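Proline dehydrogenase (Bradyrhizobium japonicum USDA 110, PDB 3HAZ) probably oxidises proline to glutamate in two steps, pairing an FAD-dependent proline dehydrogenase with an NAD-dependent aldehyde dehydrogenase that acts on glutamate semialdehyde. Local coordinates at residues L77-L85 and V154-M165; V238-F247 and E258-L266. One frame throughout, in Å; residues are numbered along the deposited sequence.

Contact 1: residues L77-L85 and V154-M165; sequences LMVLAEALL and VRTATRQAMRLM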
# COMPACT_ATOMS: atom_id res chain seq x y z
N LEU A 77 -43.12 -11.95 11.15
CA LEU A 77 -43.77 -11.80 12.45
C LEU A 77 -45.10 -11.04 12.31
O LEU A 77 -46.07 -11.33 13.01
CB LEU A 77 -42.85 -11.11 13.45
CG LEU A 77 -41.59 -11.91 13.83
CD1 LEU A 77 -40.79 -11.17 14.88
CD2 LEU A 77 -41.95 -13.31 14.30
N MET A 78 -45.13 -10.07 11.40
CA MET A 78 -46.36 -9.33 11.13
C MET A 78 -47.43 -10.21 10.49
O MET A 78 -48.63 -10.05 10.75
CB MET A 78 -46.06 -8.12 10.24
CG MET A 78 -45.25 -7.03 10.95
SD MET A 78 -44.82 -5.65 9.86
CE MET A 78 -46.28 -4.62 10.02
N VAL A 79 -46.99 -11.14 9.65
CA VAL A 79 -47.90 -12.10 9.04
C VAL A 79 -48.45 -13.04 10.11
O VAL A 79 -49.65 -13.30 10.16
CB VAL A 79 -47.20 -12.91 7.93
CG1 VAL A 79 -48.05 -14.13 7.53
CG2 VAL A 79 -46.92 -12.03 6.73
N LEU A 80 -47.56 -13.57 10.95
CA LEU A 80 -47.99 -14.43 12.03
C LEU A 80 -48.93 -13.65 12.96
O LEU A 80 -49.94 -14.18 13.43
CB LEU A 80 -46.78 -14.95 12.81
CG LEU A 80 -47.08 -15.80 14.04
CD1 LEU A 80 -47.97 -16.99 13.67
CD2 LEU A 80 -45.80 -16.26 14.71
N ALA A 81 -48.60 -12.39 13.22
CA ALA A 81 -49.43 -11.53 14.06
C ALA A 81 -50.86 -11.42 13.53
O ALA A 81 -51.82 -11.58 14.29
CB ALA A 81 -48.80 -10.14 14.22
N GLU A 82 -51.02 -11.18 12.23
CA GLU A 82 -52.36 -11.04 11.66
C GLU A 82 -53.17 -12.34 11.78
O GLU A 82 -54.34 -12.32 12.17
CB GLU A 82 -52.32 -10.55 10.21
CG GLU A 82 -53.71 -10.39 9.57
CD GLU A 82 -54.58 -9.36 10.27
OE1 GLU A 82 -54.05 -8.64 11.14
OE2 GLU A 82 -55.79 -9.26 9.96
N ALA A 83 -52.55 -13.47 11.45
CA ALA A 83 -53.19 -14.77 11.63
C ALA A 83 -53.66 -14.93 13.07
O ALA A 83 -54.79 -15.33 13.32
CB ALA A 83 -52.24 -15.90 11.25
N LEU A 84 -52.78 -14.62 14.02
CA LEU A 84 -53.12 -14.74 15.44
C LEU A 84 -54.24 -13.78 15.88
O LEU A 84 -55.05 -14.13 16.73
CB LEU A 84 -51.87 -14.56 16.32
CG LEU A 84 -50.91 -15.74 16.25
CD1 LEU A 84 -49.53 -15.38 16.80
CD2 LEU A 84 -51.49 -16.94 16.99
N LEU A 85 -54.28 -12.60 15.29
CA LEU A 85 -55.33 -11.63 15.62
C LEU A 85 -56.69 -12.07 15.11
O LEU A 85 -57.72 -11.61 15.60
CB LEU A 85 -55.00 -10.25 15.05
CG LEU A 85 -53.93 -9.41 15.75
CD1 LEU A 85 -53.63 -8.17 14.91
CD2 LEU A 85 -54.36 -9.03 17.16
N VAL A 154 -38.95 -13.86 20.91
CA VAL A 154 -39.75 -13.98 19.69
C VAL A 154 -41.24 -13.84 20.01
O VAL A 154 -41.98 -13.20 19.26
CB VAL A 154 -39.46 -15.30 18.94
CG1 VAL A 154 -40.44 -15.49 17.75
CG2 VAL A 154 -38.01 -15.33 18.47
N ARG A 155 -41.67 -14.43 21.12
CA ARG A 155 -43.05 -14.28 21.57
C ARG A 155 -43.35 -12.81 21.85
O ARG A 155 -44.37 -12.27 21.41
CB ARG A 155 -43.33 -15.14 22.81
CG ARG A 155 -43.13 -16.63 22.56
CD ARG A 155 -43.42 -17.49 23.79
NE ARG A 155 -43.11 -18.89 23.50
CZ ARG A 155 -42.13 -19.58 24.08
NH1 ARG A 155 -41.38 -19.02 25.02
NH2 ARG A 155 -41.92 -20.84 23.73
N THR A 156 -42.44 -12.16 22.57
CA THR A 156 -42.59 -10.74 22.86
C THR A 156 -42.64 -9.90 21.58
O THR A 156 -43.48 -9.02 21.44
CB THR A 156 -41.45 -10.25 23.76
OG1 THR A 156 -41.46 -11.00 24.98
CG2 THR A 156 -41.62 -8.77 24.08
N ALA A 157 -41.73 -10.19 20.65
CA ALA A 157 -41.74 -9.50 19.36
C ALA A 157 -43.04 -9.75 18.58
O ALA A 157 -43.57 -8.85 17.92
CB ALA A 157 -40.53 -9.91 18.52
N THR A 158 -43.55 -10.98 18.65
CA THR A 158 -44.80 -11.32 17.97
C THR A 158 -45.99 -10.58 18.57
O THR A 158 -46.87 -10.13 17.83
CB THR A 158 -45.08 -12.84 18.02
OG1 THR A 158 -44.03 -13.55 17.34
CG2 THR A 158 -46.41 -13.15 17.35
N ARG A 159 -46.01 -10.45 19.90
CA ARG A 159 -47.07 -9.70 20.57
C ARG A 159 -47.06 -8.23 20.17
O ARG A 159 -48.11 -7.62 20.00
CB ARG A 159 -46.95 -9.83 22.10
CG ARG A 159 -47.26 -11.23 22.61
CD ARG A 159 -47.46 -11.24 24.12
NE ARG A 159 -47.53 -12.60 24.64
CZ ARG A 159 -48.65 -13.33 24.65
NH1 ARG A 159 -49.78 -12.81 24.18
NH2 ARG A 159 -48.62 -14.57 25.13
N GLN A 160 -45.87 -7.67 20.02
CA GLN A 160 -45.73 -6.30 19.55
C GLN A 160 -46.23 -6.16 18.11
O GLN A 160 -46.90 -5.19 17.77
CB GLN A 160 -44.27 -5.85 19.64
CG GLN A 160 -44.07 -4.37 19.42
CD GLN A 160 -42.62 -3.95 19.67
OE1 GLN A 160 -41.93 -4.54 20.50
NE2 GLN A 160 -42.17 -2.94 18.94
N ALA A 161 -45.89 -7.14 17.27
CA ALA A 161 -46.38 -7.13 15.89
C ALA A 161 -47.90 -7.15 15.90
O ALA A 161 -48.56 -6.53 15.05
CB ALA A 161 -45.81 -8.34 15.11
N MET A 162 -48.47 -7.86 16.87
CA MET A 162 -49.92 -7.95 16.97
C MET A 162 -50.57 -6.60 17.28
O MET A 162 -51.61 -6.27 16.71
CB MET A 162 -50.34 -9.01 18.00
CG MET A 162 -50.13 -10.44 17.50
SD MET A 162 -50.36 -11.71 18.76
CE MET A 162 -52.13 -11.63 19.01
N ARG A 163 -49.96 -5.81 18.17
CA ARG A 163 -50.52 -4.48 18.41
C ARG A 163 -50.33 -3.56 17.21
O ARG A 163 -51.17 -2.70 16.95
CB ARG A 163 -50.02 -3.84 19.73
CG ARG A 163 -48.58 -4.11 20.11
CD ARG A 163 -48.36 -3.82 21.60
NE ARG A 163 -46.99 -4.09 22.02
CZ ARG A 163 -46.58 -5.24 22.57
NH1 ARG A 163 -45.31 -5.40 22.92
NH2 ARG A 163 -47.44 -6.22 22.76
N LEU A 164 -49.25 -3.75 16.47
CA LEU A 164 -49.04 -2.92 15.29
C LEU A 164 -50.06 -3.25 14.20
O LEU A 164 -50.67 -2.35 13.61
CB LEU A 164 -47.60 -3.05 14.76
CG LEU A 164 -46.50 -2.46 15.65
CD1 LEU A 164 -45.12 -2.90 15.18
CD2 LEU A 164 -46.59 -0.93 15.74
N MET A 165 -50.26 -4.54 13.95
CA MET A 165 -51.20 -4.97 12.93
C MET A 165 -52.62 -4.58 13.30
O MET A 165 -53.42 -4.20 12.44
CB MET A 165 -51.12 -6.49 12.72
CG MET A 165 -49.81 -6.98 12.11
SD MET A 165 -49.43 -6.09 10.60
CE MET A 165 -50.82 -6.56 9.58
O HOH W 1 -55.32 -6.26 11.82

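Contact 2: residues V238-F247 and E258-L266; sequences VKLSALHPRF and ELVPQLLDL. With SO4 (sulfate ion), chain K.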
# COMPACT_ATOMS: atom_id res chain seq x y z
N VAL A 238 -56.21 5.38 -4.80
CA VAL A 238 -56.48 4.37 -5.82
C VAL A 238 -55.25 4.16 -6.69
O VAL A 238 -54.52 5.11 -6.97
CB VAL A 238 -57.67 4.82 -6.70
CG1 VAL A 238 -57.63 4.16 -8.06
CG2 VAL A 238 -58.99 4.54 -5.97
N LYS A 239 -55.01 2.91 -7.10
CA LYS A 239 -53.89 2.58 -7.98
C LYS A 239 -54.36 2.07 -9.35
O LYS A 239 -55.11 1.10 -9.44
CB LYS A 239 -53.00 1.52 -7.34
CG LYS A 239 -51.99 2.06 -6.34
CD LYS A 239 -51.15 0.94 -5.76
CE LYS A 239 -50.08 1.47 -4.81
NZ LYS A 239 -50.67 2.28 -3.73
N LEU A 240 -53.90 2.72 -10.41
CA LEU A 240 -54.28 2.31 -11.76
C LEU A 240 -53.94 0.84 -12.03
O LEU A 240 -54.68 0.16 -12.71
CB LEU A 240 -53.64 3.20 -12.82
CG LEU A 240 -53.99 4.68 -12.64
CD1 LEU A 240 -53.32 5.56 -13.69
CD2 LEU A 240 -55.51 4.86 -12.68
N SER A 241 -52.82 0.35 -11.49
CA SER A 241 -52.42 -1.03 -11.77
C SER A 241 -53.40 -2.03 -11.15
O SER A 241 -53.48 -3.17 -11.58
CB SER A 241 -50.98 -1.32 -11.30
OG SER A 241 -50.89 -1.41 -9.88
N ALA A 242 -54.14 -1.59 -10.13
CA ALA A 242 -55.15 -2.44 -9.52
C ALA A 242 -56.39 -2.58 -10.41
O ALA A 242 -57.12 -3.57 -10.32
CB ALA A 242 -55.55 -1.89 -8.15
N LEU A 243 -56.59 -1.60 -11.28
CA LEU A 243 -57.81 -1.52 -12.09
C LEU A 243 -57.68 -2.08 -13.50
O LEU A 243 -58.66 -2.11 -14.26
CB LEU A 243 -58.29 -0.07 -12.16
CG LEU A 243 -58.77 0.48 -10.82
CD1 LEU A 243 -58.85 1.99 -10.87
CD2 LEU A 243 -60.12 -0.15 -10.44
N HIS A 244 -56.47 -2.50 -13.87
CA HIS A 244 -56.23 -3.07 -15.18
C HIS A 244 -55.09 -4.10 -15.11
O HIS A 244 -54.06 -3.83 -14.50
CB HIS A 244 -55.89 -1.97 -16.19
CG HIS A 244 -56.04 -2.40 -17.62
ND1 HIS A 244 -55.10 -3.17 -18.27
CD2 HIS A 244 -57.04 -2.19 -18.51
CE1 HIS A 244 -55.51 -3.41 -19.50
NE2 HIS A 244 -56.68 -2.83 -19.67
N PRO A 245 -55.29 -5.28 -15.73
CA PRO A 245 -54.40 -6.45 -15.63
C PRO A 245 -53.15 -6.37 -16.53
O PRO A 245 -52.21 -7.14 -16.32
CB PRO A 245 -55.29 -7.62 -16.10
CG PRO A 245 -56.59 -7.01 -16.57
CD PRO A 245 -56.42 -5.53 -16.64
N ARG A 246 -53.16 -5.50 -17.53
CA ARG A 246 -51.94 -5.23 -18.29
C ARG A 246 -51.74 -3.73 -18.36
O ARG A 246 -51.80 -3.15 -19.44
CB ARG A 246 -52.00 -5.79 -19.72
CG ARG A 246 -52.12 -7.31 -19.86
CD ARG A 246 -50.96 -8.09 -19.25
NE ARG A 246 -49.64 -7.66 -19.69
CZ ARG A 246 -48.52 -8.38 -19.55
NH1 ARG A 246 -48.58 -9.59 -19.01
NH2 ARG A 246 -47.36 -7.90 -19.96
N PHE A 247 -51.51 -3.11 -17.20
CA PHE A 247 -51.26 -1.67 -17.13
C PHE A 247 -49.80 -1.39 -17.49
O PHE A 247 -48.92 -1.41 -16.62
CB PHE A 247 -51.60 -1.12 -15.74
CG PHE A 247 -51.49 0.38 -15.63
CD1 PHE A 247 -50.60 0.95 -14.74
CD2 PHE A 247 -52.26 1.20 -16.44
CE1 PHE A 247 -50.48 2.33 -14.66
CE2 PHE A 247 -52.14 2.58 -16.35
CZ PHE A 247 -51.26 3.14 -15.46
N GLU A 258 -60.29 0.66 -21.89
CA GLU A 258 -60.87 -0.15 -20.81
C GLU A 258 -60.77 0.50 -19.43
O GLU A 258 -61.72 0.45 -18.65
CB GLU A 258 -60.22 -1.54 -20.78
CG GLU A 258 -60.49 -2.35 -22.04
CD GLU A 258 -59.76 -3.69 -22.06
OE1 GLU A 258 -58.60 -3.75 -21.61
OE2 GLU A 258 -60.36 -4.68 -22.53
N LEU A 259 -59.62 1.09 -19.13
CA LEU A 259 -59.35 1.60 -17.79
C LEU A 259 -60.08 2.92 -17.48
O LEU A 259 -60.66 3.08 -16.40
CB LEU A 259 -57.84 1.73 -17.57
CG LEU A 259 -57.37 2.37 -16.26
CD1 LEU A 259 -58.13 1.81 -15.07
CD2 LEU A 259 -55.86 2.19 -16.08
N VAL A 260 -60.06 3.84 -18.42
CA VAL A 260 -60.68 5.15 -18.22
C VAL A 260 -62.14 5.11 -17.73
O VAL A 260 -62.49 5.79 -16.77
CB VAL A 260 -60.55 6.05 -19.48
CG1 VAL A 260 -61.36 7.33 -19.32
CG2 VAL A 260 -59.08 6.36 -19.74
N PRO A 261 -63.00 4.31 -18.39
CA PRO A 261 -64.38 4.30 -17.91
C PRO A 261 -64.46 3.78 -16.48
O PRO A 261 -65.32 4.21 -15.72
CB PRO A 261 -65.09 3.33 -18.87
CG PRO A 261 -64.20 3.26 -20.08
CD PRO A 261 -62.81 3.45 -19.58
N GLN A 262 -63.58 2.85 -16.13
CA GLN A 262 -63.55 2.31 -14.78
C GLN A 262 -63.16 3.39 -13.76
O GLN A 262 -63.84 3.57 -12.75
CB GLN A 262 -62.57 1.14 -14.69
CG GLN A 262 -62.73 0.11 -15.80
CD GLN A 262 -63.87 -0.85 -15.57
OE1 GLN A 262 -64.81 -0.57 -14.82
NE2 GLN A 262 -63.80 -2.01 -16.23
N LEU A 263 -62.07 4.10 -14.04
CA LEU A 263 -61.60 5.16 -13.15
C LEU A 263 -62.62 6.29 -13.07
O LEU A 263 -62.78 6.92 -12.04
CB LEU A 263 -60.26 5.73 -13.63
CG LEU A 263 -59.56 6.68 -12.64
CD1 LEU A 263 -59.14 5.93 -11.37
CD2 LEU A 263 -58.37 7.39 -13.26
N LEU A 264 -63.29 6.54 -14.19
CA LEU A 264 -64.33 7.56 -14.23
C LEU A 264 -65.50 7.19 -13.31
O LEU A 264 -65.99 8.02 -12.55
CB LEU A 264 -64.83 7.77 -15.66
CG LEU A 264 -65.95 8.81 -15.81
CD1 LEU A 264 -65.56 10.12 -15.16
CD2 LEU A 264 -66.31 9.02 -17.28
N ASP A 265 -65.95 5.94 -13.40
CA ASP A 265 -67.04 5.45 -12.56
C ASP A 265 -66.71 5.65 -11.08
O ASP A 265 -67.54 6.14 -10.31
CB ASP A 265 -67.30 3.97 -12.86
CG ASP A 265 -68.55 3.43 -12.17
OD1 ASP A 265 -69.08 4.08 -11.25
OD2 ASP A 265 -69.00 2.34 -12.56
N LEU A 266 -65.50 5.29 -10.69
CA LEU A 266 -65.07 5.46 -9.31
C LEU A 266 -65.00 6.94 -8.90
O LEU A 266 -65.42 7.30 -7.81
CB LEU A 266 -63.74 4.75 -9.05
CG LEU A 266 -63.75 3.21 -9.08
CD1 LEU A 266 -62.34 2.66 -8.85
CD2 LEU A 266 -64.73 2.63 -8.05
S SO4 K . -47.62 3.88 -1.23
O1 SO4 K . -47.65 5.07 -0.38
O2 SO4 K . -46.25 3.39 -1.29
O3 SO4 K . -48.49 2.86 -0.66
O4 SO4 K . -48.09 4.22 -2.57

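Contact 1: residues L77-L85 and V154-M165
Ala81 and Ala161 meet methyl to methyl, with 3.6 Å between Ala81 CB and Ala161 CB. The packing is apolar for the most part. Ala81 is a knob in a hole made by Thr158, Ala161, Met162 and Met165. One turn earlier, Leu77 fills the next hole, among Val154, Ala157, Thr158 and Ala161. Its CD1 branch touches Ala157 CB at 3.9 Å, and its CD2 branch lies against Thr158 OG1. Met165 is the knob in the reverse direction, among Met78, Ala81, Glu82 and Leu85. The bend at chi2 (-52°) brings Met165 SD to 3.5 Å from Met78 CE. A second bend, at chi3 (-63°), turns Met165 CE toward Glu82 OE1. The side chains of Leu85 and Met162 lie alongside each other and point opposite ways. Leu85 CD1 comes to 3.3 Å from Met162 O, while Leu85 CD2 meets Met162 CE.

The axes of segments 77-85 and 154-165 come within 8.1 Å and cross at -69°. Both helices belong to the DNA-binding domain. Helix 452-463 packs on Met78 and Met165, and helix 90-100 on Leu84 and Met162.

No direct hydrogen bond crosses the interface. A water donates to both Glu82 OE1 and Met165 O and so bridges the helices. The other carboxylate oxygen, Glu82 OE2, is hydrogen-bonded to His449 and forms a salt bridge with Arg86. Thr158 OG1 donates to Val154 O at 2.8 Å, from above the carbonyl plane. Val154 O also takes the backbone N-H of Thr158, so two donors grip it. The hydroxyl is thus held within its own helix, while Thr158 CG2 packs against Leu84 CD1 at 3.9 Å.

Contact 2: residues V238-F247 and E258-L266
Glu258 takes a hydrogen bond from the His244 ring, His244 NE2 to Glu258 OE1 at 2.9 Å. The bond is somewhat bent, at 148°, and comes in on the anti side of the carboxylate. Ring and carboxylate planes are 51° apart. Glu258 OE1 also forms a salt bridge with Arg254, its stronger partner. At the other ring nitrogen, His244 ND1 accepts from Arg246 N at 3.1 Å, so both nitrogens are used and the ring's rotation is fixed. A leucine in place of His244 would probably leave Arg246 N without its acceptor and Glu258 without this donor, though still paired with Arg254.

Leu259 comes next. With CG anti to the backbone N (chi1 175°), its two methyls reach Leu243 and Phe247. Leu259 CD1 presses on Leu243 CB at a tight 3.5 Å. Leu259 CD2 touches the Phe247 ring at CE2, 3.8 Å away, and also nears Leu240 CB.

The 258-266 segment belongs to helix 252-272, which follows strand 235-238 of the proline dehydrogenase barrel and leads to the parallel neighbour 276-279. This is a beta-alpha-beta crossover, with the 238-247 segment running from the strand end through a short, weakly bonded helical turn into loop.

Leu263 CD2 lies 3.9 Å from Leu240 CD2, and Leu263 CD1 touches Leu243 CD1 and, at 4.0 Å, Val238 CG1. Leu266 and Leu243 meet end on, Leu266 CD1 to Leu243 CD2 at 3.9 Å.

How the contacts relate
The two contacts lie in different domains and follow one another along the chain. Contact 1 closes before contact 2 opens. Their centres are 34 Å apart and their nearest atoms about 16 Å apart, so they do not touch. Contact 1 joins two helices of the DNA-binding domain and lies away from the flavin and NAD sites. Contact 2 joins a strand end, a short helical turn and a loop to a helix of the proline dehydrogenase barrel, nearer the flavin. The Val238 side chain is about 8 Å from that of Arg341, an FAD-binding residue, and about 9 Å from the bound FAD. Helix 452-463 brings the proline dehydrogenase part of the chain against contact 1.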